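Long-range contact in glucosamine-6-phosphate deaminase (Thermotoga maritima, PDB 1J5X), which is an alpha/beta protein with a SIS domain, in which parallel sheets are flanked by helices: residues His212-Phe223 and Gly261-Met272. Numbering follows the deposited sequence.
Sequences HDHFVFLGMSEF and GTLVFMQKVSGM
Leu-263 N donates to His-214 O at 2.7 Å, the first of five strong backbone bonds that zip strands 214-218 and 262-267 together in parallel; Val-216 and Leu-218 each bond through both N and O. At the C-terminal end of the pair, a water accepts weakly from Met-220 N and donates to Gln-267 O. Strands 214-218 and 262-267 are the two inner strands of a four-stranded parallel sheet in an alpha/beta fold, 241-245 and 289-293 flanking them; their side chains are mostly buried, hence largely apolar. On one face, packed by helix 222-238, flat aromatic rings suit: Phe-217 turns its ring edge to the face of Phe-265, offset, with planes at 72°, and two residues earlier Phe-215 CD1 lies 3.8 Å from Leu-263 CB. On the other, compact beta-branched Val-216 and Val-264 sit as neighbours, CB of Val-216 4.1 Å from CG2 of Val-264, and Leu-218 CD1 reaches Val-264 CG1. Here too, with CG anti to the backbone N (chi1 178°), partly exposed His-214 runs alongside Thr-262; ND1 hydrogen-bonds OG1 at 3.0 Å, while NE2 holds Glu-243. Past the strand ends, Phe-223 brings its ring edge to Lys-268 O, CE2 at 3.3 Å, and the selenomethionines Met-220 and Met-272 cross at about a right angle, SE to SE 3.6 Å.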
loop_
_atom_site.group_PDB
_atom_site.type_symbol
_atom_site.label_atom_id
_atom_site.label_comp_id
_atom_site.label_asym_id
_atom_site.label_seq_id
_atom_site.Cartn_x
_atom_site.Cartn_y
_atom_site.Cartn_z
ATOM N N HIS A 212 -11.218 20.820 3.902
ATOM C CA HIS A 212 -11.038 19.535 4.636
ATOM C C HIS A 212 -9.588 19.421 5.051
ATOM O O HIS A 212 -8.708 19.458 4.203
ATOM C CB HIS A 212 -11.387 18.352 3.722
ATOM C CG HIS A 212 -12.850 18.234 3.436
ATOM N ND1 HIS A 212 -13.462 18.893 2.390
ATOM C CD2 HIS A 212 -13.824 17.543 4.065
ATOM C CE1 HIS A 212 -14.749 18.602 2.386
ATOM N NE2 HIS A 212 -14.998 17.782 3.387
ATOM N N ASP A 213 -9.352 19.292 6.350
ATOM C CA ASP A 213 -7.991 19.183 6.836
ATOM C C ASP A 213 -7.769 17.992 7.768
ATOM O O ASP A 213 -6.800 17.977 8.521
ATOM C CB ASP A 213 -7.572 20.452 7.575
ATOM C CG ASP A 213 -7.275 21.576 6.642
ATOM O OD1 ASP A 213 -6.287 21.514 5.876
ATOM O OD2 ASP A 213 -8.063 22.545 6.663
ATOM N N HIS A 214 -8.676 17.028 7.721
ATOM C CA HIS A 214 -8.579 15.811 8.560
ATOM C C HIS A 214 -9.018 14.670 7.642
ATOM O O HIS A 214 -10.225 14.583 7.316
ATOM C CB HIS A 214 -9.561 15.883 9.694
ATOM C CG HIS A 214 -9.561 14.664 10.554
ATOM N ND1 HIS A 214 -10.625 14.324 11.346
ATOM C CD2 HIS A 214 -8.631 13.699 10.734
ATOM C CE1 HIS A 214 -10.359 13.194 11.986
ATOM N NE2 HIS A 214 -9.155 12.797 11.630
ATOM N N PHE A 215 -8.058 13.835 7.246
ATOM C CA PHE A 215 -8.369 12.697 6.359
ATOM C C PHE A 215 -8.369 11.381 7.157
ATOM O O PHE A 215 -7.415 11.113 7.917
ATOM C CB PHE A 215 -7.321 12.576 5.267
ATOM C CG PHE A 215 -7.239 13.762 4.328
ATOM C CD1 PHE A 215 -8.240 14.735 4.310
ATOM C CD2 PHE A 215 -6.181 13.874 3.472
ATOM C CE1 PHE A 215 -8.139 15.816 3.415
ATOM C CE2 PHE A 215 -6.061 14.944 2.562
ATOM C CZ PHE A 215 -7.046 15.913 2.547
ATOM N N VAL A 216 -9.381 10.539 6.911
ATOM C CA VAL A 216 -9.528 9.254 7.611
ATOM C C VAL A 216 -9.671 8.198 6.509
ATOM O O VAL A 216 -10.460 8.411 5.570
ATOM C CB VAL A 216 -10.789 9.302 8.477
ATOM C CG1 VAL A 216 -11.101 7.939 9.112
ATOM C CG2 VAL A 216 -10.631 10.401 9.578
ATOM N N PHE A 217 -8.885 7.119 6.585
ATOM C CA PHE A 217 -8.916 6.031 5.596
ATOM C C PHE A 217 -9.377 4.757 6.290
ATOM O O PHE A 217 -8.751 4.289 7.243
ATOM C CB PHE A 217 -7.522 5.942 4.987
ATOM C CG PHE A 217 -7.153 7.202 4.244
ATOM C CD1 PHE A 217 -7.609 7.370 2.949
ATOM C CD2 PHE A 217 -6.400 8.227 4.850
ATOM C CE1 PHE A 217 -7.326 8.534 2.204
ATOM C CE2 PHE A 217 -6.105 9.420 4.135
ATOM C CZ PHE A 217 -6.561 9.566 2.809
ATOM N N LEU A 218 -10.498 4.186 5.824
ATOM C CA LEU A 218 -11.071 3.020 6.482
ATOM C C LEU A 218 -11.079 1.812 5.573
ATOM O O LEU A 218 -11.420 1.948 4.408
ATOM C CB LEU A 218 -12.522 3.337 6.893
ATOM C CG LEU A 218 -12.810 4.528 7.825
ATOM C CD1 LEU A 218 -14.334 4.489 8.252
ATOM C CD2 LEU A 218 -11.927 4.362 9.118
ATOM N N GLY A 219 -10.695 0.660 6.093
ATOM C CA GLY A 219 -10.749 -0.561 5.268
ATOM C C GLY A 219 -10.390 -1.752 6.136
ATOM O O GLY A 219 -9.678 -1.592 7.135
HETATM N N MSE A 220 -10.875 -2.947 5.781
HETATM C CA MSE A 220 -10.533 -4.136 6.546
HETATM C C MSE A 220 -9.472 -5.002 5.882
HETATM O O MSE A 220 -9.385 -5.047 4.648
HETATM C CB MSE A 220 -11.779 -5.052 6.730
HETATM C CG MSE A 220 -12.852 -4.333 7.544
HETATM SE SE MSE A 220 -14.324 -5.706 7.685
HETATM C CE MSE A 220 -15.372 -4.910 9.224
ATOM N N SER A 221 -8.724 -5.715 6.732
ATOM C CA SER A 221 -7.722 -6.674 6.299
ATOM C C SER A 221 -6.788 -6.078 5.260
ATOM O O SER A 221 -6.145 -5.089 5.570
ATOM C CB SER A 221 -8.437 -7.918 5.738
ATOM O OG SER A 221 -9.350 -8.391 6.707
ATOM N N GLU A 222 -6.660 -6.690 4.074
ATOM C CA GLU A 222 -5.794 -6.083 3.054
ATOM C C GLU A 222 -6.144 -4.593 2.822
ATOM O O GLU A 222 -5.212 -3.785 2.557
ATOM C CB GLU A 222 -5.914 -6.750 1.694
ATOM C CG GLU A 222 -5.271 -8.111 1.601
ATOM C CD GLU A 222 -6.255 -9.258 2.096
ATOM O OE1 GLU A 222 -7.087 -9.020 2.990
ATOM O OE2 GLU A 222 -6.134 -10.407 1.621
ATOM N N PHE A 223 -7.432 -4.245 2.908
ATOM C CA PHE A 223 -7.834 -2.832 2.677
ATOM C C PHE A 223 -7.457 -1.899 3.822
ATOM O O PHE A 223 -7.505 -0.671 3.659
ATOM C CB PHE A 223 -9.314 -2.751 2.368
ATOM C CG PHE A 223 -9.683 -3.408 1.046
ATOM C CD1 PHE A 223 -8.674 -3.962 0.201
ATOM C CD2 PHE A 223 -11.026 -3.486 0.681
ATOM C CE1 PHE A 223 -8.981 -4.585 -1.009
ATOM C CE2 PHE A 223 -11.381 -4.113 -0.519
ATOM C CZ PHE A 223 -10.354 -4.668 -1.379
ATOM N N GLY A 261 -15.048 19.191 7.841
ATOM C CA GLY A 261 -13.630 19.286 7.590
ATOM C C GLY A 261 -13.010 17.886 7.574
ATOM O O GLY A 261 -11.927 17.694 7.060
ATOM N N THR A 262 -13.710 16.918 8.142
ATOM C CA THR A 262 -13.188 15.549 8.120
ATOM C C THR A 262 -13.600 14.918 6.792
ATOM O O THR A 262 -14.761 15.011 6.412
ATOM C CB THR A 262 -13.779 14.701 9.235
ATOM O OG1 THR A 262 -13.388 15.250 10.499
ATOM C CG2 THR A 262 -13.274 13.257 9.120
ATOM N N LEU A 263 -12.651 14.298 6.109
ATOM C CA LEU A 263 -12.891 13.621 4.825
ATOM C C LEU A 263 -12.570 12.129 5.051
ATOM O O LEU A 263 -11.462 11.807 5.466
ATOM C CB LEU A 263 -11.957 14.173 3.736
ATOM C CG LEU A 263 -11.965 13.512 2.331
ATOM C CD1 LEU A 263 -13.360 13.605 1.738
ATOM C CD2 LEU A 263 -10.968 14.158 1.413
ATOM N N VAL A 264 -13.534 11.246 4.752
ATOM C CA VAL A 264 -13.332 9.809 4.957
ATOM C C VAL A 264 -13.288 9.072 3.614
ATOM O O VAL A 264 -14.160 9.294 2.777
ATOM C CB VAL A 264 -14.500 9.228 5.796
ATOM C CG1 VAL A 264 -14.273 7.696 6.055
ATOM C CG2 VAL A 264 -14.644 9.995 7.109
ATOM N N PHE A 265 -12.285 8.211 3.384
ATOM C CA PHE A 265 -12.243 7.403 2.161
ATOM C C PHE A 265 -12.424 6.009 2.714
ATOM O O PHE A 265 -11.611 5.531 3.518
ATOM C CB PHE A 265 -10.911 7.461 1.463
ATOM C CG PHE A 265 -10.824 8.517 0.395
ATOM C CD1 PHE A 265 -11.503 9.735 0.542
ATOM C CD2 PHE A 265 -9.998 8.345 -0.698
ATOM C CE1 PHE A 265 -11.335 10.774 -0.435
ATOM C CE2 PHE A 265 -9.834 9.402 -1.677
ATOM C CZ PHE A 265 -10.524 10.596 -1.501
HETATM N N MSE A 266 -13.519 5.379 2.325
HETATM C CA MSE A 266 -13.874 4.085 2.815
HETATM C C MSE A 266 -13.699 3.036 1.708
HETATM O O MSE A 266 -14.289 3.167 0.617
HETATM C CB MSE A 266 -15.335 4.125 3.276
HETATM C CG MSE A 266 -15.794 2.809 3.903
HETATM SE SE MSE A 266 -17.662 2.930 4.544
HETATM C CE MSE A 266 -17.756 4.809 4.881
ATOM N N GLN A 267 -12.905 2.002 1.992
ATOM C CA GLN A 267 -12.664 0.909 1.011
ATOM C C GLN A 267 -13.761 -0.129 1.178
ATOM O O GLN A 267 -13.798 -0.866 2.182
ATOM C CB GLN A 267 -11.354 0.231 1.292
ATOM C CG GLN A 267 -10.128 1.180 1.250
ATOM C CD GLN A 267 -9.799 1.741 -0.132
ATOM O OE1 GLN A 267 -10.106 1.136 -1.165
ATOM N NE2 GLN A 267 -9.120 2.908 -0.159
ATOM N N LYS A 268 -14.694 -0.189 0.221
ATOM C CA LYS A 268 -15.793 -1.180 0.339
ATOM C C LYS A 268 -15.318 -2.631 0.162
ATOM O O LYS A 268 -14.477 -2.883 -0.654
ATOM C CB LYS A 268 -16.842 -0.916 -0.745
ATOM C CG LYS A 268 -17.494 0.484 -0.659
ATOM C CD LYS A 268 -18.695 0.650 -1.700
ATOM C CE LYS A 268 -19.882 -0.206 -1.247
ATOM N NZ LYS A 268 -20.482 0.277 0.045
ATOM N N VAL A 269 -15.909 -3.603 0.872
ATOM C CA VAL A 269 -15.479 -5.001 0.688
ATOM C C VAL A 269 -16.749 -5.846 0.401
ATOM O O VAL A 269 -17.876 -5.455 0.788
ATOM C CB VAL A 269 -14.756 -5.630 1.975
ATOM C CG1 VAL A 269 -13.567 -4.789 2.416
ATOM C CG2 VAL A 269 -15.673 -5.771 3.061
ATOM N N SER A 270 -16.550 -6.971 -0.266
ATOM C CA SER A 270 -17.673 -7.834 -0.678
ATOM C C SER A 270 -18.642 -8.116 0.435
ATOM O O SER A 270 -18.248 -8.508 1.512
ATOM C CB SER A 270 -17.160 -9.200 -1.202
ATOM O OG SER A 270 -16.121 -9.027 -2.150
ATOM N N GLY A 271 -19.920 -7.944 0.134
ATOM C CA GLY A 271 -20.945 -8.265 1.103
ATOM C C GLY A 271 -21.309 -7.301 2.220
ATOM O O GLY A 271 -22.282 -7.582 2.929
HETATM N N MSE A 272 -20.554 -6.204 2.390
HETATM C CA MSE A 272 -20.794 -5.275 3.490
HETATM C C MSE A 272 -21.390 -3.965 3.130
HETATM O O MSE A 272 -21.302 -3.009 3.887
HETATM C CB MSE A 272 -19.477 -5.085 4.245
HETATM C CG MSE A 272 -19.095 -6.397 4.875
HETATM SE SE MSE A 272 -17.587 -6.085 6.106
HETATM C CE MSE A 272 -18.543 -5.151 7.416
HETATM O O HOH W 1 -13.675 -2.234 4.747
#